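Long-range contacts in triacylglycerol lipase (Clostridium botulinum, PDB 5AH1), which hydrolyses synthetic polyesters and, by its enzyme class, probably triacylglycerols, as a zinc-binding esterase of the alpha/beta-hydrolase fold: residues Trp220-Ser225 with Asp325-Ser330; Asn77-Leu82 with Asn174-Ile179. All coordinates share one frame; numbering follows the deposited sequence.

Contact 1: Trp220-Ser225 with Asp325-Ser330; sequences WIHSVS and DVYYFS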
ATOM      1  N   TRP A 220      13.184   7.381  13.235  1.00 10.27           N
ATOM      2  CA  TRP A 220      12.379   6.389  13.934  1.00  9.42           C
ATOM      3  C   TRP A 220      12.216   5.095  13.145  1.00  8.60           C
ATOM      4  O   TRP A 220      11.667   4.131  13.661  1.00  9.53           O
ATOM      5  CB  TRP A 220      10.979   6.946  14.137  1.00  9.25           C
ATOM      6  CG  TRP A 220      10.868   8.114  15.063  1.00  9.99           C
ATOM      7  CD1 TRP A 220      11.866   8.724  15.775  1.00 11.20           C
ATOM      8  CD2 TRP A 220       9.659   8.796  15.407  1.00 10.41           C
ATOM      9  NE1 TRP A 220      11.344   9.747  16.534  1.00 12.18           N
ATOM     10  CE2 TRP A 220       9.993   9.805  16.330  1.00 11.44           C
ATOM     11  CE3 TRP A 220       8.320   8.650  15.017  1.00 10.62           C
ATOM     12  CZ2 TRP A 220       9.034  10.663  16.881  1.00 12.28           C
ATOM     13  CZ3 TRP A 220       7.375   9.494  15.555  1.00 11.47           C
ATOM     14  CH2 TRP A 220       7.738  10.496  16.476  1.00 12.43           C
ATOM     15  N   ILE A 221      12.636   5.109  11.878  1.00  9.00           N
ATOM     16  CA  ILE A 221      12.341   4.038  10.936  1.00  8.13           C
ATOM     17  C   ILE A 221      13.634   3.315  10.562  1.00  9.01           C
ATOM     18  O   ILE A 221      14.547   3.919  10.012  1.00 10.04           O
ATOM     19  CB  ILE A 221      11.683   4.590   9.662  1.00  8.41           C
ATOM     20  CG1 ILE A 221      10.501   5.520  10.011  1.00  8.98           C
ATOM     21  CG2 ILE A 221      11.277   3.440   8.796  1.00  8.81           C
ATOM     22  CD1 ILE A 221       9.429   4.900  10.871  1.00  9.70           C
ATOM     23  N   HIS A 222      13.728   2.035  10.902  1.00  8.77           N
ATOM     24  CA  HIS A 222      14.919   1.269  10.559  1.00  8.19           C
ATOM     25  C   HIS A 222      14.864   0.711   9.141  1.00  8.89           C
ATOM     26  O   HIS A 222      15.885   0.652   8.450  1.00  9.07           O
ATOM     27  CB  HIS A 222      15.134   0.133  11.559  1.00  9.01           C
ATOM     28  CG  HIS A 222      16.514  -0.423  11.534  1.00 10.34           C
ATOM     29  ND1 HIS A 222      17.634   0.377  11.537  1.00 12.34           N
ATOM     30  CD2 HIS A 222      16.958  -1.702  11.532  1.00 11.49           C
ATOM     31  CE1 HIS A 222      18.711  -0.386  11.539  1.00 13.38           C
ATOM     32  NE2 HIS A 222      18.327  -1.648  11.517  1.00 12.99           N
ATOM     33  N   SER A 223      13.683   0.277   8.714  1.00  8.51           N
ATOM     34  CA  SER A 223      13.500  -0.223   7.373  1.00  8.29           C
ATOM     35  C   SER A 223      12.121   0.097   6.848  1.00  8.10           C
ATOM     36  O   SER A 223      11.164   0.241   7.600  1.00  8.37           O
ATOM     37  CB  SER A 223      13.731  -1.736   7.323  1.00  9.03           C
ATOM     38  OG  SER A 223      12.680  -2.454   7.939  1.00  8.98           O
ATOM     39  N   VAL A 224      12.071   0.177   5.527  1.00  7.61           N
ATOM     40  CA  VAL A 224      10.862   0.366   4.739  1.00  7.61           C
ATOM     41  C   VAL A 224      10.806  -0.764   3.720  1.00  6.87           C
ATOM     42  O   VAL A 224      11.728  -0.934   2.929  1.00  8.49           O
ATOM     43  CB  VAL A 224      10.915   1.723   4.006  1.00  7.39           C
ATOM     44  CG1 VAL A 224       9.903   1.807   2.856  1.00  8.27           C
ATOM     45  CG2 VAL A 224      10.711   2.841   4.998  1.00  7.87           C
ATOM     46  N   SER A 225       9.738  -1.555   3.763  1.00  7.43           N
ATOM     47  CA  SER A 225       9.531  -2.649   2.827  1.00  7.40           C
ATOM     48  C   SER A 225       8.245  -2.403   2.063  1.00  6.82           C
ATOM     49  O   SER A 225       7.182  -2.266   2.679  1.00  8.09           O
ATOM     50  CB  SER A 225       9.420  -3.983   3.556  1.00  7.83           C
ATOM     51  OG  SER A 225      10.623  -4.347   4.194  1.00  8.11           O
ATOM     52  N   ASP A 325      19.990   6.540   6.116  1.00 10.83           N
ATOM     53  CA  ASP A 325      20.094   5.723   7.322  1.00 11.02           C
ATOM     54  C   ASP A 325      18.964   4.700   7.475  1.00 11.01           C
ATOM     55  O   ASP A 325      18.766   4.163   8.558  1.00 12.68           O
ATOM     56  CB  ASP A 325      20.161   6.644   8.542  1.00 12.73           C
ATOM     57  CG  ASP A 325      18.957   7.586   8.675  1.00 14.28           C
ATOM     58  OD1 ASP A 325      18.234   7.884   7.692  1.00 13.22           O
ATOM     59  OD2 ASP A 325      18.746   8.061   9.812  1.00 17.20           O
ATOM     60  N   VAL A 326      18.240   4.428   6.386  1.00  9.27           N
ATOM     61  CA  VAL A 326      17.128   3.497   6.390  1.00  9.43           C
ATOM     62  C   VAL A 326      17.369   2.420   5.331  1.00  9.05           C
ATOM     63  O   VAL A 326      17.824   2.720   4.215  1.00  9.91           O
ATOM     64  CB  VAL A 326      15.801   4.271   6.078  1.00  9.25           C
ATOM     65  CG1 VAL A 326      14.601   3.331   6.009  1.00  9.31           C
ATOM     66  CG2 VAL A 326      15.567   5.375   7.098  1.00  9.18           C
ATOM     67  N   TYR A 327      17.041   1.176   5.670  1.00  8.65           N
ATOM     68  CA  TYR A 327      17.070   0.090   4.693  1.00  8.43           C
ATOM     69  C   TYR A 327      15.767   0.065   3.906  1.00  8.54           C
ATOM     70  O   TYR A 327      14.704   0.132   4.499  1.00  9.68           O
ATOM     71  CB  TYR A 327      17.250  -1.263   5.401  1.00  9.66           C
ATOM     72  CG  TYR A 327      18.574  -1.460   6.083  1.00 10.75           C
ATOM     73  CD1 TYR A 327      19.668  -1.920   5.384  1.00 11.68           C
ATOM     74  CD2 TYR A 327      18.718  -1.206   7.443  1.00 11.05           C
ATOM     75  CE1 TYR A 327      20.882  -2.127   6.028  1.00 13.21           C
ATOM     76  CE2 TYR A 327      19.912  -1.385   8.082  1.00 13.15           C
ATOM     77  CZ  TYR A 327      20.988  -1.840   7.374  1.00 13.70           C
ATOM     78  OH  TYR A 327      22.184  -2.030   8.025  1.00 16.03           O
ATOM     79  N   TYR A 328      15.853  -0.085   2.593  1.00  8.29           N
ATOM     80  CA  TYR A 328      14.667  -0.169   1.744  1.00  7.35           C
ATOM     81  C   TYR A 328      14.663  -1.497   1.004  1.00  7.87           C
ATOM     82  O   TYR A 328      15.661  -1.900   0.410  1.00  9.03           O
ATOM     83  CB  TYR A 328      14.599   1.005   0.742  1.00  8.01           C
ATOM     84  CG  TYR A 328      14.379   2.342   1.406  1.00  7.94           C
ATOM     85  CD1 TYR A 328      15.429   3.070   1.921  1.00  8.13           C
ATOM     86  CD2 TYR A 328      13.111   2.904   1.473  1.00  7.64           C
ATOM     87  CE1 TYR A 328      15.230   4.284   2.556  1.00  7.54           C
ATOM     88  CE2 TYR A 328      12.907   4.110   2.094  1.00  8.01           C
ATOM     89  CZ  TYR A 328      13.964   4.819   2.604  1.00  7.35           C
ATOM     90  OH  TYR A 328      13.814   6.022   3.248  1.00  8.82           O
ATOM     91  N   PHE A 329      13.530  -2.180   1.082  1.00  7.28           N
ATOM     92  CA  PHE A 329      13.303  -3.440   0.385  1.00  7.62           C
ATOM     93  C   PHE A 329      12.081  -3.312  -0.470  1.00  7.67           C
ATOM     94  O   PHE A 329      11.081  -2.789  -0.021  1.00  8.24           O
ATOM     95  CB  PHE A 329      13.102  -4.579   1.398  1.00  8.63           C
ATOM     96  CG  PHE A 329      14.288  -4.784   2.284  1.00  8.60           C
ATOM     97  CD1 PHE A 329      15.359  -5.577   1.868  1.00  9.82           C
ATOM     98  CD2 PHE A 329      14.362  -4.151   3.512  1.00 10.01           C
ATOM     99  CE1 PHE A 329      16.463  -5.749   2.667  1.00 10.41           C
ATOM    100  CE2 PHE A 329      15.466  -4.311   4.307  1.00 11.42           C
ATOM    101  CZ  PHE A 329      16.523  -5.100   3.889  1.00 11.09           C
ATOM    102  N   SER A 330      12.139  -3.874  -1.661  1.00  7.90           N
ATOM    103  CA  SER A 330      10.966  -3.924  -2.530  1.00  7.99           C
ATOM    104  C   SER A 330      10.708  -5.336  -3.017  1.00  8.38           C
ATOM    105  O   SER A 330      11.635  -6.068  -3.394  1.00 10.02           O
ATOM    106  CB  SER A 330      11.141  -3.007  -3.733  1.00  8.88           C
ATOM    107  OG  SER A 330      12.320  -3.366  -4.422  1.00 10.40           O
TER
HETATM  108  O   HOH W   1      18.411   3.032  11.048  1.00 17.57           O
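Backbone hydrogen bonds join His222 and Val224 to Tyr327 and Phe329, the strands running parallel. His222 O accepts from Tyr327 N at 3.1 Å, with the donor tilted 24° out of the carbonyl plane; Val224 N gives its hydrogen to Tyr327 O at 2.8 Å, and Val224 O receives that of Phe329 N. The CA-H groups of Ser223, Tyr328 and Ser225 add weaker contacts to carbonyl oxygens.

The aromatic contact joins His222 and Tyr327. With CG anti to the backbone N (chi1 -162°), the His222 side chain runs beside that of Tyr327, whose CD2-CE2 edge meets the imidazole face in a T-shaped pair, centroids 5.3 Å apart and planes at 77°. A water in the imidazole plane bridges His222 ND1 and Asp325 O, helping, with a weak bond from NE2 to Leu450 O, to set the ring's rotation.

Apolar packing occupies the face of Val224 and Tyr328. There Val224 CB meets Tyr328 CD2 at 3.6 Å, while Val224 CG2 touches Val326 CG1; beta-branched valine gives the compact bulk suited to this interior layer. On the other face, small Ser223 sets its CB at the edge of the Phe329 ring, and Ser225 OG, bonded to Tyr443 OH, lies near Phe329 CB.

The chemistry therefore divides: main-chain bonds fix the register, side chains pack on both faces, and a water links His222 ND1 and Asp325 O, which the strand pairing does not use.

Contact 2: Asn77-Leu82 with Asn174-Ile179; sequences NYPIVL and NKIHLI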
ATOM      1  N   ASN A  77      15.677  -5.408  17.844  0.63 10.72           N
ATOM      2  CA  ASN A  77      14.407  -5.907  18.397  0.63 10.98           C
ATOM      3  C   ASN A  77      13.222  -5.009  18.030  0.63 11.18           C
ATOM      4  O   ASN A  77      12.192  -4.994  18.714  0.63 12.02           O
ATOM      5  CB  ASN A  77      14.504  -6.068  19.920  0.63 12.51           C
ATOM      6  CG  ASN A  77      14.912  -4.781  20.622  0.63 14.17           C
ATOM      7  OD1 ASN A  77      15.025  -3.726  20.001  0.63 15.79           O
ATOM      8  ND2 ASN A  77      15.123  -4.863  21.931  0.63 16.54           N
ATOM      9  N   TYR A  78      13.358  -4.271  16.933  1.00 10.11           N
ATOM     10  CA  TYR A  78      12.338  -3.313  16.535  1.00 10.33           C
ATOM     11  C   TYR A  78      11.095  -4.059  16.067  1.00  9.90           C
ATOM     12  O   TYR A  78      11.187  -5.051  15.347  1.00 10.41           O
ATOM     13  CB  TYR A  78      12.860  -2.445  15.405  1.00 10.65           C
ATOM     14  CG  TYR A  78      14.161  -1.732  15.694  1.00  9.81           C
ATOM     15  CD1 TYR A  78      14.446  -1.211  16.947  1.00 11.03           C
ATOM     16  CD2 TYR A  78      15.109  -1.575  14.692  1.00  9.70           C
ATOM     17  CE1 TYR A  78      15.624  -0.543  17.187  1.00 11.32           C
ATOM     18  CE2 TYR A  78      16.295  -0.902  14.916  1.00 10.87           C
ATOM     19  CZ  TYR A  78      16.570  -0.409  16.172  1.00 10.97           C
ATOM     20  OH  TYR A  78      17.752   0.271  16.373  1.00 12.81           O
ATOM     21  N   PRO A  79       9.909  -3.543  16.430  1.00  9.97           N
ATOM     22  CA  PRO A  79       8.673  -4.170  15.948  1.00 10.37           C
ATOM     23  C   PRO A  79       8.354  -3.811  14.509  1.00  9.68           C
ATOM     24  O   PRO A  79       8.918  -2.871  13.943  1.00 10.04           O
ATOM     25  CB  PRO A  79       7.601  -3.583  16.863  1.00 11.69           C
ATOM     26  CG  PRO A  79       8.127  -2.250  17.193  1.00 12.56           C
ATOM     27  CD  PRO A  79       9.615  -2.436  17.354  1.00 11.03           C
ATOM     28  N   ILE A  80       7.428  -4.577  13.943  1.00  9.35           N
ATOM     29  CA  ILE A  80       6.886  -4.335  12.608  1.00  9.49           C
ATOM     30  C   ILE A  80       5.567  -3.579  12.739  1.00  8.71           C
ATOM     31  O   ILE A  80       4.764  -3.868  13.625  1.00  9.60           O
ATOM     32  CB  ILE A  80       6.655  -5.695  11.876  1.00 10.30           C
ATOM     33  CG1 ILE A  80       8.004  -6.325  11.512  1.00 12.02           C
ATOM     34  CG2 ILE A  80       5.770  -5.540  10.652  1.00 10.58           C
ATOM     35  CD1 ILE A  80       7.933  -7.803  11.180  1.00 12.38           C
ATOM     36  N   VAL A  81       5.356  -2.602  11.862  1.00  8.62           N
ATOM     37  CA  VAL A  81       4.067  -1.957  11.696  1.00  8.54           C
ATOM     38  C   VAL A  81       3.635  -2.178  10.245  1.00  7.87           C
ATOM     39  O   VAL A  81       4.322  -1.777   9.303  1.00  8.72           O
ATOM     40  CB  VAL A  81       4.118  -0.442  12.052  1.00  9.04           C
ATOM     41  CG1 VAL A  81       2.797   0.244  11.741  1.00  9.92           C
ATOM     42  CG2 VAL A  81       4.478  -0.255  13.523  1.00  9.30           C
ATOM     43  N   LEU A  82       2.462  -2.786  10.092  1.00  8.20           N
ATOM     44  CA  LEU A  82       1.876  -3.132   8.797  1.00  8.03           C
ATOM     45  C   LEU A  82       0.950  -2.018   8.317  1.00  8.04           C
ATOM     46  O   LEU A  82       0.139  -1.516   9.094  1.00  8.70           O
ATOM     47  CB  LEU A  82       1.059  -4.420   8.954  1.00  8.82           C
ATOM     48  CG  LEU A  82       1.813  -5.660   9.439  1.00  8.83           C
ATOM     49  CD1 LEU A  82       0.837  -6.773   9.758  1.00  9.15           C
ATOM     50  CD2 LEU A  82       2.806  -6.142   8.410  1.00  9.50           C
ATOM     51  N   ASN A 174      13.828   3.688  19.943  1.00 12.59           N
ATOM     52  CA  ASN A 174      12.789   2.677  19.729  1.00 11.70           C
ATOM     53  C   ASN A 174      12.233   2.747  18.310  1.00 11.04           C
ATOM     54  O   ASN A 174      11.123   3.265  18.076  1.00 11.35           O
ATOM     55  CB  ASN A 174      11.660   2.870  20.737  1.00 13.63           C
ATOM     56  CG  ASN A 174      12.135   2.770  22.163  1.00 15.65           C
ATOM     57  OD1 ASN A 174      13.030   1.984  22.484  1.00 17.45           O
ATOM     58  ND2 ASN A 174      11.535   3.559  23.036  1.00 17.06           N
ATOM     59  N   LYS A 175      13.020   2.228  17.375  1.00 10.66           N
ATOM     60  CA  LYS A 175      12.686   2.288  15.961  1.00  9.64           C
ATOM     61  C   LYS A 175      11.685   1.205  15.582  1.00  9.45           C
ATOM     62  O   LYS A 175      11.393   0.296  16.369  1.00  9.90           O
ATOM     63  CB  LYS A 175      13.954   2.121  15.111  1.00 10.57           C
ATOM     64  CG  LYS A 175      15.065   3.109  15.380  1.00 11.65           C
ATOM     65  CD  LYS A 175      16.167   2.916  14.337  1.00 13.51           C
ATOM     66  CE  LYS A 175      17.456   3.603  14.699  1.00 14.73           C
ATOM     67  NZ  LYS A 175      17.332   5.056  14.689  1.00 16.49           N
ATOM     68  N   ILE A 176      11.148   1.319  14.370  1.00  8.64           N
ATOM     69  CA  ILE A 176      10.264   0.303  13.827  1.00  8.76           C
ATOM     70  C   ILE A 176      10.663  -0.089  12.407  1.00  8.44           C
ATOM     71  O   ILE A 176      11.396   0.629  11.730  1.00  9.61           O
ATOM     72  CB  ILE A 176       8.782   0.787  13.811  1.00  9.06           C
ATOM     73  CG1 ILE A 176       8.591   1.968  12.840  1.00  8.93           C
ATOM     74  CG2 ILE A 176       8.339   1.150  15.220  1.00  9.82           C
ATOM     75  CD1 ILE A 176       7.122   2.398  12.680  1.00 10.21           C
ATOM     76  N   HIS A 177      10.147  -1.231  11.969  1.00  8.32           N
ATOM     77  CA  HIS A 177      10.194  -1.672  10.585  1.00  8.52           C
ATOM     78  C   HIS A 177       8.812  -1.407  10.000  1.00  8.82           C
ATOM     79  O   HIS A 177       7.826  -1.913  10.532  1.00 10.15           O
ATOM     80  CB  HIS A 177      10.445  -3.164  10.472  1.00  9.19           C
ATOM     81  CG  HIS A 177      11.737  -3.616  11.062  1.00  8.79           C
ATOM     82  ND1 HIS A 177      12.954  -3.356  10.470  1.00  9.21           N
ATOM     83  CD2 HIS A 177      12.002  -4.316  12.191  1.00  9.40           C
ATOM     84  CE1 HIS A 177      13.911  -3.895  11.206  1.00  9.22           C
ATOM     85  NE2 HIS A 177      13.363  -4.477  12.257  1.00  9.64           N
ATOM     86  N   LEU A 178       8.729  -0.638   8.915  1.00  7.83           N
ATOM     87  CA  LEU A 178       7.455  -0.416   8.248  1.00  7.24           C
ATOM     88  C   LEU A 178       7.332  -1.351   7.063  1.00  6.89           C
ATOM     89  O   LEU A 178       8.261  -1.468   6.258  1.00  7.89           O
ATOM     90  CB  LEU A 178       7.340   1.026   7.754  1.00  8.15           C
ATOM     91  CG  LEU A 178       7.026   2.046   8.848  1.00  9.25           C
ATOM     92  CD1 LEU A 178       7.305   3.461   8.345  1.00  9.84           C
ATOM     93  CD2 LEU A 178       5.587   1.921   9.308  1.00  9.38           C
ATOM     94  N   ILE A 179       6.185  -2.008   6.954  1.00  7.39           N
ATOM     95  CA  ILE A 179       5.874  -2.854   5.809  1.00  7.67           C
ATOM     96  C   ILE A 179       4.568  -2.380   5.204  1.00  7.81           C
ATOM     97  O   ILE A 179       3.549  -2.348   5.894  1.00  8.33           O
ATOM     98  CB  ILE A 179       5.767  -4.356   6.203  1.00  8.66           C
ATOM     99  CG1 ILE A 179       7.064  -4.851   6.853  1.00  9.25           C
ATOM    100  CG2 ILE A 179       5.416  -5.199   4.991  1.00  9.54           C
ATOM    101  CD1 ILE A 179       7.078  -6.321   7.278  1.00 10.23           C
TER
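Tyr78 turns its CG anti to its own carbonyl carbon (chi1 -55°), and Lys175 does the same (chi1 -57°), which lays ring and aliphatic chain side by side. Lys175 CB sits 3.6 Å from the centroid of the Tyr78 ring, only 3° off the normal, a CH-pi contact over the middle of the face. Further out, Lys175 CD and CE run beside Tyr78 OH before a bend at the last torsion takes the ammonium to the carbonyl oxygens of His219 and Asn172. Lysine suits the place because its methylenes cover an aromatic face while its charge finds acceptors beyond it.

The His177 side chain crosses that of Tyr78 at about a right angle, the two rings lying oblique to each other, and brings CD2 to 3.3 Å from Tyr78 O. Its ring has both nitrogens engaged, ND1 with Ser223 OG and NE2 with Asn76 OD1, so its orientation is fixed within a buried setting.

From Pro79 onward the backbones pair in parallel. His177 N donates almost straight to Pro79 O at 2.8 Å, His177 O accepts from Val81 N, and Val81 O takes the hydrogen of Ile179 N at 3.0 Å. Proline, lacking an amide hydrogen, still contributes its carbonyl to this ladder.

Branched aliphatic side chains pack on both faces, beside His177 on one of them. Val81 CG2 meets Ile176 CD1 at 3.8 Å and Val81 CB meets Leu178 CD2; on the reverse face Ile80 CG2 reaches Ile179 CD1 at 3.7 Å.

Strand 117-120 continues the central sheet beyond 80-83, and strand 221-227 borders 176-181. Helix 437-448 packs on the face of Ile80, His177 and Ile179, through Ala444 and Leu447.

Overall arrangement
From the N terminus, contact 2 closes first: strand 80-83 is joined by 176-181 after a long excursion that includes strand 117-120 and the zinc ligands Asp130, His150 and His156. Contact 1 opens only later, pairing 221-227 with 327-331 across a connection rich in helix carrying the fourth zinc ligand, Asp302. The two loops thus follow in series, neither nested nor crossed. They are joined laterally, since strands 176-181 and 221-227 are neighbours, so together the contacts span four successive strands of the parallel sheet. Strand 176-181 leads into a probable nucleophile elbow at Ser182, as in other alpha/beta-hydrolases, and helix 437-448 lies against both contacts.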